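Local atomic coordinates of hypothetical protein yfcE (Escherichia coli, PDB entry 1SU1), a protein that belongs to the calcineurin-like phosphoesterase superfamily and binds zinc ions in the paired metal sites of that fold. Residues 56-61 and 89-94; 93-98 and 112-117; 83-88 and 106-111. One frame throughout, in Å; residues are numbered along the deposited sequence.

How the contacts relate
Contacts 1 and 2 lie in the buried interior and follow one another along the chain, sharing A93 and V94; contact 3 is only partly buried and sits nearer the surface. Contact 1 is regular sheet chemistry, parallel backbone bonds with aliphatic side chains on both faces. In contact 2 the chain has left the strand; one direct backbone bond remains, joined by an arginine, waters and a weak glutamine bond, close to subunit interfaces. Both direct hydrogen bonds of contact 3 come from one asparagine amide, beside a histidine stack and apolar packing. F109 of contact 3 packs on V91 and A93 of contact 1. D61 of contact 1 and N97 of contact 2 bind the same zinc ion.

Contact 1 of 3, residues 56-61 and 89-94. With ZN (zinc ion), chain E.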
loop_
_atom_site.group_PDB
_atom_site.type_symbol
_atom_site.label_atom_id
_atom_site.label_comp_id
_atom_site.label_asym_id
_atom_site.label_seq_id
_atom_site.Cartn_x
_atom_site.Cartn_y
_atom_site.Cartn_z
ATOM N N LEU A 56 -8.377 -1.172 -24.622
ATOM C CA LEU A 56 -7.480 -0.020 -24.653
ATOM C C LEU A 56 -6.665 -0.166 -23.364
ATOM O O LEU A 56 -7.214 -0.068 -22.259
ATOM C CB LEU A 56 -8.242 1.307 -24.608
ATOM C CG LEU A 56 -7.320 2.524 -24.392
ATOM C CD1 LEU A 56 -6.293 2.622 -25.518
ATOM C CD2 LEU A 56 -8.141 3.795 -24.323
ATOM N N VAL A 57 -5.368 -0.405 -23.505
ATOM C CA VAL A 57 -4.500 -0.584 -22.354
ATOM C C VAL A 57 -3.727 0.676 -21.963
ATOM O O VAL A 57 -2.779 1.083 -22.650
ATOM C CB VAL A 57 -3.507 -1.740 -22.609
ATOM C CG1 VAL A 57 -2.637 -1.972 -21.382
ATOM C CG2 VAL A 57 -4.274 -3.005 -22.977
ATOM N N ILE A 58 -4.129 1.267 -20.840
ATOM C CA ILE A 58 -3.500 2.477 -20.316
ATOM C C ILE A 58 -2.426 2.123 -19.279
ATOM O O ILE A 58 -2.732 1.565 -18.220
ATOM C CB ILE A 58 -4.588 3.395 -19.710
ATOM C CG1 ILE A 58 -5.560 3.810 -20.830
ATOM C CG2 ILE A 58 -3.960 4.613 -19.043
ATOM C CD1 ILE A 58 -6.640 4.789 -20.413
ATOM N N LEU A 59 -1.173 2.462 -19.587
ATOM C CA LEU A 59 -0.043 2.143 -18.721
ATOM C C LEU A 59 0.306 3.123 -17.591
ATOM O O LEU A 59 1.437 3.109 -17.085
ATOM C CB LEU A 59 1.202 1.891 -19.575
ATOM C CG LEU A 59 1.095 0.763 -20.612
ATOM C CD1 LEU A 59 2.319 0.786 -21.517
ATOM C CD2 LEU A 59 0.964 -0.605 -19.917
ATOM N N GLY A 60 -0.632 3.984 -17.200
ATOM C CA GLY A 60 -0.357 4.886 -16.085
ATOM C C GLY A 60 0.029 6.347 -16.290
ATOM O O GLY A 60 0.623 6.719 -17.311
ATOM N N ASP A 61 -0.280 7.151 -15.268
ATOM C CA ASP A 61 -0.037 8.595 -15.225
ATOM C C ASP A 61 -1.032 9.247 -16.181
ATOM O O ASP A 61 -0.682 9.765 -17.256
ATOM C CB ASP A 61 1.427 8.895 -15.570
ATOM C CG ASP A 61 2.380 8.471 -14.451
ATOM O OD1 ASP A 61 1.979 7.595 -13.652
ATOM O OD2 ASP A 61 3.515 8.983 -14.375
ATOM N N HIS A 89 -15.834 0.793 -19.979
ATOM C CA HIS A 89 -16.017 -0.650 -20.096
ATOM C C HIS A 89 -14.999 -1.381 -20.971
ATOM O O HIS A 89 -15.013 -2.612 -21.045
ATOM C CB HIS A 89 -17.433 -0.954 -20.596
ATOM C CG HIS A 89 -17.759 -0.324 -21.916
ATOM N ND1 HIS A 89 -17.705 1.039 -22.124
ATOM C CD2 HIS A 89 -18.143 -0.868 -23.094
ATOM C CE1 HIS A 89 -18.041 1.305 -23.374
ATOM N NE2 HIS A 89 -18.312 0.166 -23.984
ATOM N N LYS A 90 -14.106 -0.648 -21.626
ATOM C CA LYS A 90 -13.115 -1.304 -22.473
ATOM C C LYS A 90 -11.676 -0.971 -22.111
ATOM O O LYS A 90 -10.753 -1.263 -22.874
ATOM C CB LYS A 90 -13.374 -0.976 -23.945
ATOM C CG LYS A 90 -14.626 -1.653 -24.490
ATOM C CD LYS A 90 -14.825 -1.381 -25.959
ATOM C CE LYS A 90 -15.952 -2.233 -26.515
ATOM N NZ LYS A 90 -16.241 -1.915 -27.943
ATOM N N VAL A 91 -11.484 -0.366 -20.945
ATOM C CA VAL A 91 -10.144 -0.009 -20.502
ATOM C C VAL A 91 -9.554 -1.003 -19.496
ATOM O O VAL A 91 -10.256 -1.507 -18.615
ATOM C CB VAL A 91 -10.122 1.387 -19.840
ATOM C CG1 VAL A 91 -8.715 1.703 -19.331
ATOM C CG2 VAL A 91 -10.564 2.452 -20.841
ATOM N N ILE A 92 -8.262 -1.272 -19.665
ATOM C CA ILE A 92 -7.468 -2.137 -18.798
ATOM C C ILE A 92 -6.281 -1.229 -18.447
ATOM O O ILE A 92 -5.482 -0.898 -19.322
ATOM C CB ILE A 92 -6.909 -3.379 -19.546
ATOM C CG1 ILE A 92 -8.045 -4.260 -20.073
ATOM C CG2 ILE A 92 -5.998 -4.174 -18.610
ATOM C CD1 ILE A 92 -8.938 -4.844 -19.003
ATOM N N ALA A 93 -6.161 -0.820 -17.188
ATOM C CA ALA A 93 -5.068 0.071 -16.794
ATOM C C ALA A 93 -4.215 -0.417 -15.614
ATOM O O ALA A 93 -4.596 -1.334 -14.895
ATOM C CB ALA A 93 -5.648 1.452 -16.467
ATOM N N VAL A 94 -3.049 0.203 -15.441
ATOM C CA VAL A 94 -2.147 -0.099 -14.331
ATOM C C VAL A 94 -1.676 1.234 -13.749
ATOM O O VAL A 94 -1.508 2.221 -14.478
ATOM C CB VAL A 94 -0.915 -0.948 -14.754
ATOM C CG1 VAL A 94 -1.353 -2.368 -15.079
ATOM C CG2 VAL A 94 -0.207 -0.314 -15.953
HETATM ZN ZN ZN E . 5.573 7.858 -14.501
#
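The flat groups meeting between L56-L59 and K90-V94 are peptide units rather than rings. L56 N donates to K90 O (3.0 Å, 176°), I92 N to L56 O, I58 N to I92 O and V94 N to I58 O. The four bonds give a parallel ladder in which L56 pairs with V91, V57 with I92 and I58 with A93. On one face L56, I58, V91 and A93 gather. V91 CG1, anti to its N (chi1 177°), lies 3.9 Å from I58 CD1, and F109 packs on V91 from beyond the ladder. A93 CB comes within 3.9 Å of I58 CB. V57 and I92 occupy the other face, where I92 also meets Q117 of the second subunit. Past the strand ends V94 CG2 rests 3.7 Å from L59 CA, and G60 CA passes 3.3 Å from V94 O. D61 then reaches zinc through OD2 (2.3 Å), while OD1 accepts C98 N. Strands 55-58 and 91-93 with helix 77-85 form a beta-alpha-beta unit, and the loop leaving strand 55-58 carries the metal ligand D61, as in calcineurin-like phosphoesterases.

Contact 2 of 3, residues 93-98 and 112-117; sequences AVRGNC and TAPWQQ. With ZN (zinc ion), chain E; SO4 (sulfate ion), chain G.
Backbone meets backbone where R95 N donates to A113 O (2.9 Å, 169°), an oxygen that also receives a CA-H...O contact from V94, just beyond the end of strand 91-93. The R95 side chain reaches the residue before, T112. Its CG is anti to the backbone N (chi1 -163°) and the chain bends at chi3, which brings the guanidinium round so that T112 O lies at its edge, near its plane, 2.8 Å from NH1. P114 CB lies obliquely to the same group, and NE forms a salt bridge with E101 of the third subunit, so the arginine ties this loop both to its own chain and to a neighbour. V94 packs on W115 and Q116: CG1 is 3.9 Å from W115 CA and close to Q116 CG. Q116 NE2 comes 2.7 Å from A93 O, but the bond is weak because its angle is poor; the stronger polar partner of this side chain is Q117 of the second subunit, which donates to OE1. Water 1 joins A93 N to Q116 NE2, water 2 joins A93 O to A113 N, and water 3 donates to both R95 O and P114 O, so two waters bridge backbone to backbone and a third reaches the Q116 amide. Further along, N97 OD1 binds zinc (2.3 Å) together with D61, H129 and H151, and ND2 donates to O3 of a sulfate (3.2 Å), whose O2 is bound to the same metal. D99 accepts a bond from G96 N. The run G96-N97-C98-D99 corresponds to the Gly-Asn-His-Glu/Asp metal-binding motif of the calcineurin-like phosphoesterases, with cysteine in the place of the usual histidine.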
loop_
_atom_site.group_PDB
_atom_site.type_symbol
_atom_site.label_atom_id
_atom_site.label_comp_id
_atom_site.label_asym_id
_atom_site.label_seq_id
_atom_site.Cartn_x
_atom_site.Cartn_y
_atom_site.Cartn_z
ATOM N N ALA A 93 -6.161 -0.820 -17.188
ATOM C CA ALA A 93 -5.068 0.071 -16.794
ATOM C C ALA A 93 -4.215 -0.417 -15.614
ATOM O O ALA A 93 -4.596 -1.334 -14.895
ATOM C CB ALA A 93 -5.648 1.452 -16.467
ATOM N N VAL A 94 -3.049 0.203 -15.441
ATOM C CA VAL A 94 -2.147 -0.099 -14.331
ATOM C C VAL A 94 -1.676 1.234 -13.749
ATOM O O VAL A 94 -1.508 2.221 -14.478
ATOM C CB VAL A 94 -0.915 -0.948 -14.754
ATOM C CG1 VAL A 94 -1.353 -2.368 -15.079
ATOM C CG2 VAL A 94 -0.207 -0.314 -15.953
ATOM N N ARG A 95 -1.462 1.244 -12.434
ATOM C CA ARG A 95 -1.066 2.433 -11.684
ATOM C C ARG A 95 0.295 3.044 -12.000
ATOM O O ARG A 95 1.311 2.343 -12.023
ATOM C CB ARG A 95 -1.139 2.126 -10.174
ATOM C CG ARG A 95 -1.149 3.359 -9.284
ATOM C CD ARG A 95 -1.189 2.994 -7.800
ATOM N NE ARG A 95 0.102 2.535 -7.287
ATOM C CZ ARG A 95 0.358 1.285 -6.901
ATOM N NH1 ARG A 95 -0.586 0.357 -6.974
ATOM N NH2 ARG A 95 1.557 0.967 -6.427
ATOM N N GLY A 96 0.303 4.362 -12.224
ATOM C CA GLY A 96 1.542 5.078 -12.490
ATOM C C GLY A 96 1.957 5.856 -11.245
ATOM O O GLY A 96 1.111 6.126 -10.395
ATOM N N ASN A 97 3.229 6.230 -11.134
ATOM C CA ASN A 97 3.704 6.963 -9.959
ATOM C C ASN A 97 3.027 8.308 -9.729
ATOM O O ASN A 97 3.115 8.868 -8.630
ATOM C CB ASN A 97 5.209 7.184 -10.062
ATOM C CG ASN A 97 5.574 8.038 -11.252
ATOM O OD1 ASN A 97 5.010 7.865 -12.318
ATOM N ND2 ASN A 97 6.510 8.966 -11.076
ATOM N N CYS A 98 2.364 8.839 -10.757
ATOM C CA CYS A 98 1.695 10.130 -10.629
ATOM C C CYS A 98 0.198 10.013 -10.378
ATOM O O CYS A 98 -0.468 11.020 -10.110
ATOM C CB CYS A 98 1.932 10.996 -11.878
ATOM S SG CYS A 98 3.647 11.443 -12.218
ATOM N N THR A 112 -5.871 1.172 -9.944
ATOM C CA THR A 112 -4.945 0.937 -8.829
ATOM C C THR A 112 -4.007 -0.270 -8.913
ATOM O O THR A 112 -2.970 -0.288 -8.248
ATOM C CB THR A 112 -5.702 0.874 -7.469
ATOM O OG1 THR A 112 -6.733 -0.120 -7.525
ATOM C CG2 THR A 112 -6.332 2.231 -7.151
ATOM N N ALA A 113 -4.352 -1.272 -9.714
ATOM C CA ALA A 113 -3.496 -2.452 -9.848
ATOM C C ALA A 113 -2.088 -2.071 -10.321
ATOM O O ALA A 113 -1.935 -1.321 -11.284
ATOM C CB ALA A 113 -4.125 -3.450 -10.819
ATOM N N PRO A 114 -1.039 -2.594 -9.651
ATOM C CA PRO A 114 0.350 -2.291 -10.018
ATOM C C PRO A 114 0.852 -3.023 -11.269
ATOM O O PRO A 114 1.850 -2.626 -11.872
ATOM C CB PRO A 114 1.125 -2.671 -8.749
ATOM C CG PRO A 114 0.372 -3.861 -8.259
ATOM C CD PRO A 114 -1.089 -3.441 -8.442
ATOM N N TRP A 115 0.170 -4.109 -11.626
ATOM C CA TRP A 115 0.496 -4.901 -12.805
ATOM C C TRP A 115 -0.677 -5.807 -13.151
ATOM O O TRP A 115 -1.560 -6.024 -12.322
ATOM C CB TRP A 115 1.770 -5.740 -12.588
ATOM C CG TRP A 115 1.860 -6.417 -11.243
ATOM C CD1 TRP A 115 1.145 -7.508 -10.807
ATOM C CD2 TRP A 115 2.649 -5.985 -10.126
ATOM N NE1 TRP A 115 1.439 -7.774 -9.491
ATOM C CE2 TRP A 115 2.361 -6.861 -9.047
ATOM C CE3 TRP A 115 3.579 -4.952 -9.935
ATOM C CZ2 TRP A 115 2.953 -6.717 -7.783
ATOM C CZ3 TRP A 115 4.174 -4.808 -8.678
ATOM C CH2 TRP A 115 3.859 -5.696 -7.619
ATOM N N GLN A 116 -0.704 -6.289 -14.391
ATOM C CA GLN A 116 -1.748 -7.191 -14.870
ATOM C C GLN A 116 -1.125 -8.010 -15.997
ATOM O O GLN A 116 0.012 -7.743 -16.401
ATOM C CB GLN A 116 -2.994 -6.418 -15.331
ATOM C CG GLN A 116 -3.620 -5.583 -14.210
ATOM C CD GLN A 116 -5.070 -5.192 -14.448
ATOM O OE1 GLN A 116 -5.954 -6.044 -14.511
ATOM N NE2 GLN A 116 -5.322 -3.892 -14.569
ATOM N N GLN A 117 -1.842 -9.010 -16.500
ATOM C CA GLN A 117 -1.267 -9.883 -17.524
ATOM C C GLN A 117 -2.114 -10.168 -18.758
ATOM O O GLN A 117 -3.345 -10.130 -18.719
ATOM C CB GLN A 117 -0.951 -11.256 -16.917
ATOM C CG GLN A 117 -0.388 -11.236 -15.520
ATOM C CD GLN A 117 1.072 -10.916 -15.504
ATOM O OE1 GLN A 117 1.854 -11.512 -16.242
ATOM N NE2 GLN A 117 1.461 -9.978 -14.648
HETATM ZN ZN ZN E . 5.573 7.858 -14.501
HETATM S S SO4 G . 7.137 10.757 -14.667
HETATM O O1 SO4 G . 8.165 9.800 -15.112
HETATM O O2 SO4 G . 5.833 10.103 -14.730
HETATM O O3 SO4 G . 7.347 11.180 -13.262
HETATM O O4 SO4 G . 7.148 11.941 -15.556
HETATM O O HOH W 1 -7.989 -2.182 -15.226
HETATM O O HOH W 2 -5.769 -0.976 -12.409
HETATM O O HOH W 3 2.552 0.115 -12.292
#

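Contact 3 of 3, residues 83-88 and 106-111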
loop_
_atom_site.group_PDB
_atom_site.type_symbol
_atom_site.label_atom_id
_atom_site.label_comp_id
_atom_site.label_asym_id
_atom_site.label_seq_id
_atom_site.Cartn_x
_atom_site.Cartn_y
_atom_site.Cartn_z
ATOM N N ARG A 83 -14.000 12.309 -21.042
ATOM C CA ARG A 83 -13.711 11.588 -22.277
ATOM C C ARG A 83 -13.283 10.132 -22.070
ATOM O O ARG A 83 -13.747 9.237 -22.784
ATOM C CB ARG A 83 -12.651 12.347 -23.079
ATOM C CG ARG A 83 -13.158 13.667 -23.696
ATOM C CD ARG A 83 -14.206 13.415 -24.785
ATOM N NE ARG A 83 -14.326 14.532 -25.721
ATOM C CZ ARG A 83 -15.105 15.596 -25.540
ATOM N NH1 ARG A 83 -15.854 15.701 -24.452
ATOM N NH2 ARG A 83 -15.133 16.562 -26.449
ATOM N N LEU A 84 -12.409 9.874 -21.098
ATOM C CA LEU A 84 -11.998 8.490 -20.865
ATOM C C LEU A 84 -13.163 7.641 -20.350
ATOM O O LEU A 84 -13.264 6.461 -20.675
ATOM C CB LEU A 84 -10.815 8.428 -19.890
ATOM C CG LEU A 84 -9.487 8.967 -20.435
ATOM C CD1 LEU A 84 -8.431 8.953 -19.352
ATOM C CD2 LEU A 84 -9.044 8.123 -21.631
ATOM N N ASN A 85 -14.066 8.242 -19.581
ATOM C CA ASN A 85 -15.200 7.486 -19.057
ATOM C C ASN A 85 -16.208 7.015 -20.098
ATOM O O ASN A 85 -16.983 6.082 -19.841
ATOM C CB ASN A 85 -15.916 8.281 -17.957
ATOM C CG ASN A 85 -15.150 8.243 -16.630
ATOM O OD1 ASN A 85 -14.372 7.315 -16.384
ATOM N ND2 ASN A 85 -15.366 9.240 -15.781
ATOM N N GLU A 86 -16.212 7.644 -21.272
ATOM C CA GLU A 86 -17.143 7.232 -22.323
ATOM C C GLU A 86 -16.816 5.812 -22.783
ATOM O O GLU A 86 -17.682 5.101 -23.294
ATOM C CB GLU A 86 -17.092 8.209 -23.511
ATOM C CG GLU A 86 -17.807 9.540 -23.241
ATOM C CD GLU A 86 -17.495 10.629 -24.274
ATOM O OE1 GLU A 86 -17.977 11.769 -24.090
ATOM O OE2 GLU A 86 -16.773 10.357 -25.261
ATOM N N VAL A 87 -15.574 5.385 -22.578
ATOM C CA VAL A 87 -15.176 4.044 -22.993
ATOM C C VAL A 87 -14.666 3.178 -21.813
ATOM O O VAL A 87 -13.943 2.194 -22.003
ATOM C CB VAL A 87 -14.104 4.143 -24.128
ATOM C CG1 VAL A 87 -12.759 4.581 -23.568
ATOM C CG2 VAL A 87 -14.002 2.827 -24.867
ATOM N N ALA A 88 -15.076 3.545 -20.599
ATOM C CA ALA A 88 -14.670 2.846 -19.376
ATOM C C ALA A 88 -14.730 1.319 -19.461
ATOM O O ALA A 88 -13.785 0.632 -19.073
ATOM C CB ALA A 88 -15.518 3.334 -18.189
ATOM N N LEU A 106 -12.518 9.695 -9.811
ATOM C CA LEU A 106 -13.048 10.383 -10.990
ATOM C C LEU A 106 -13.255 9.437 -12.173
ATOM O O LEU A 106 -14.287 9.494 -12.841
ATOM C CB LEU A 106 -12.114 11.523 -11.405
ATOM C CG LEU A 106 -12.099 12.762 -10.506
ATOM C CD1 LEU A 106 -11.162 13.811 -11.083
ATOM C CD2 LEU A 106 -13.504 13.325 -10.389
ATOM N N LEU A 107 -12.280 8.561 -12.409
ATOM C CA LEU A 107 -12.327 7.602 -13.509
ATOM C C LEU A 107 -13.170 6.366 -13.191
ATOM O O LEU A 107 -13.079 5.799 -12.099
ATOM C CB LEU A 107 -10.898 7.203 -13.889
ATOM C CG LEU A 107 -10.016 8.403 -14.267
ATOM C CD1 LEU A 107 -8.546 7.980 -14.338
ATOM C CD2 LEU A 107 -10.479 8.961 -15.621
ATOM N N HIS A 108 -13.985 5.946 -14.159
ATOM C CA HIS A 108 -14.881 4.811 -13.975
ATOM C C HIS A 108 -14.366 3.430 -14.345
ATOM O O HIS A 108 -15.147 2.535 -14.671
ATOM C CB HIS A 108 -16.195 5.076 -14.700
ATOM C CG HIS A 108 -16.915 6.287 -14.198
ATOM N ND1 HIS A 108 -18.078 6.752 -14.768
ATOM C CD2 HIS A 108 -16.632 7.127 -13.175
ATOM C CE1 HIS A 108 -18.484 7.831 -14.118
ATOM N NE2 HIS A 108 -17.623 8.079 -13.147
ATOM N N PHE A 109 -13.052 3.260 -14.307
ATOM C CA PHE A 109 -12.440 1.968 -14.575
ATOM C C PHE A 109 -11.305 1.832 -13.549
ATOM O O PHE A 109 -10.754 2.835 -13.088
ATOM C CB PHE A 109 -11.911 1.875 -16.022
ATOM C CG PHE A 109 -11.019 3.015 -16.433
ATOM C CD1 PHE A 109 -11.558 4.193 -16.942
ATOM C CD2 PHE A 109 -9.643 2.917 -16.293
ATOM C CE1 PHE A 109 -10.736 5.245 -17.322
ATOM C CE2 PHE A 109 -8.810 3.969 -16.671
ATOM C CZ PHE A 109 -9.360 5.134 -17.179
ATOM N N PRO A 110 -10.959 0.592 -13.165
ATOM C CA PRO A 110 -9.897 0.305 -12.183
ATOM C C PRO A 110 -8.498 0.741 -12.611
ATOM O O PRO A 110 -7.989 0.277 -13.627
ATOM C CB PRO A 110 -9.966 -1.219 -12.017
ATOM C CG PRO A 110 -11.356 -1.574 -12.480
ATOM C CD PRO A 110 -11.583 -0.654 -13.644
ATOM N N ILE A 111 -7.865 1.606 -11.828
ATOM C CA ILE A 111 -6.513 2.060 -12.155
ATOM C C ILE A 111 -5.470 1.814 -11.044
ATOM O O ILE A 111 -4.311 2.206 -11.192
ATOM C CB ILE A 111 -6.492 3.574 -12.465
ATOM C CG1 ILE A 111 -6.995 4.356 -11.247
ATOM C CG2 ILE A 111 -7.381 3.875 -13.677
ATOM C CD1 ILE A 111 -6.553 5.795 -11.222
HETATM O O HOH W 4 -18.716 5.623 -17.571
#
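The amide of N85 bonds to the chain at both of its polar atoms: OD1 accepts H108 N (2.6 Å, 165°) and ND2 donates to L106 O (3.1 Å). The two bonds differ in geometry. L106 O lies nearly in the amide plane, whereas the H108 N-H comes in tilted from the plane of the N85 carbonyl. Because the amide spans a carbonyl and an N-H two residues apart, it bridges the chain just where L107 leaves the helical conformation of helix 101-106. The imidazole of H108 lies across this amide in a stack, the planes 17° apart, with ND2 about 3.5 Å above the centre of the ring. Water 4 links the same two residues on another path, donating to N85 O (2.9 Å) and lying 3.1 Å from H108 ND1. In the fold, this joins the C-terminal end of helix 77-85, the helix of the beta-alpha-beta unit between strands 55-58 and 91-93, to the loop that leads from helix 101-106 toward strand 115-119. A type I beta turn from N85 to A88 carries A88 back against this loop, its CB 3.6 Å from H108 O and near the CB of the histidine. F109, its CG set between the backbone N and the carbonyl carbon (chi1 51°), lays its ring against L84 and A88: L84 CB approaches the ring edge at CE1 (4.1 Å), A88 CA lies obliquely to it, and V91 and A93 of the neighbouring strand also pack on it. L84 CD1 meets L107 CD2 at 4.3 Å, and both leucines touch V62.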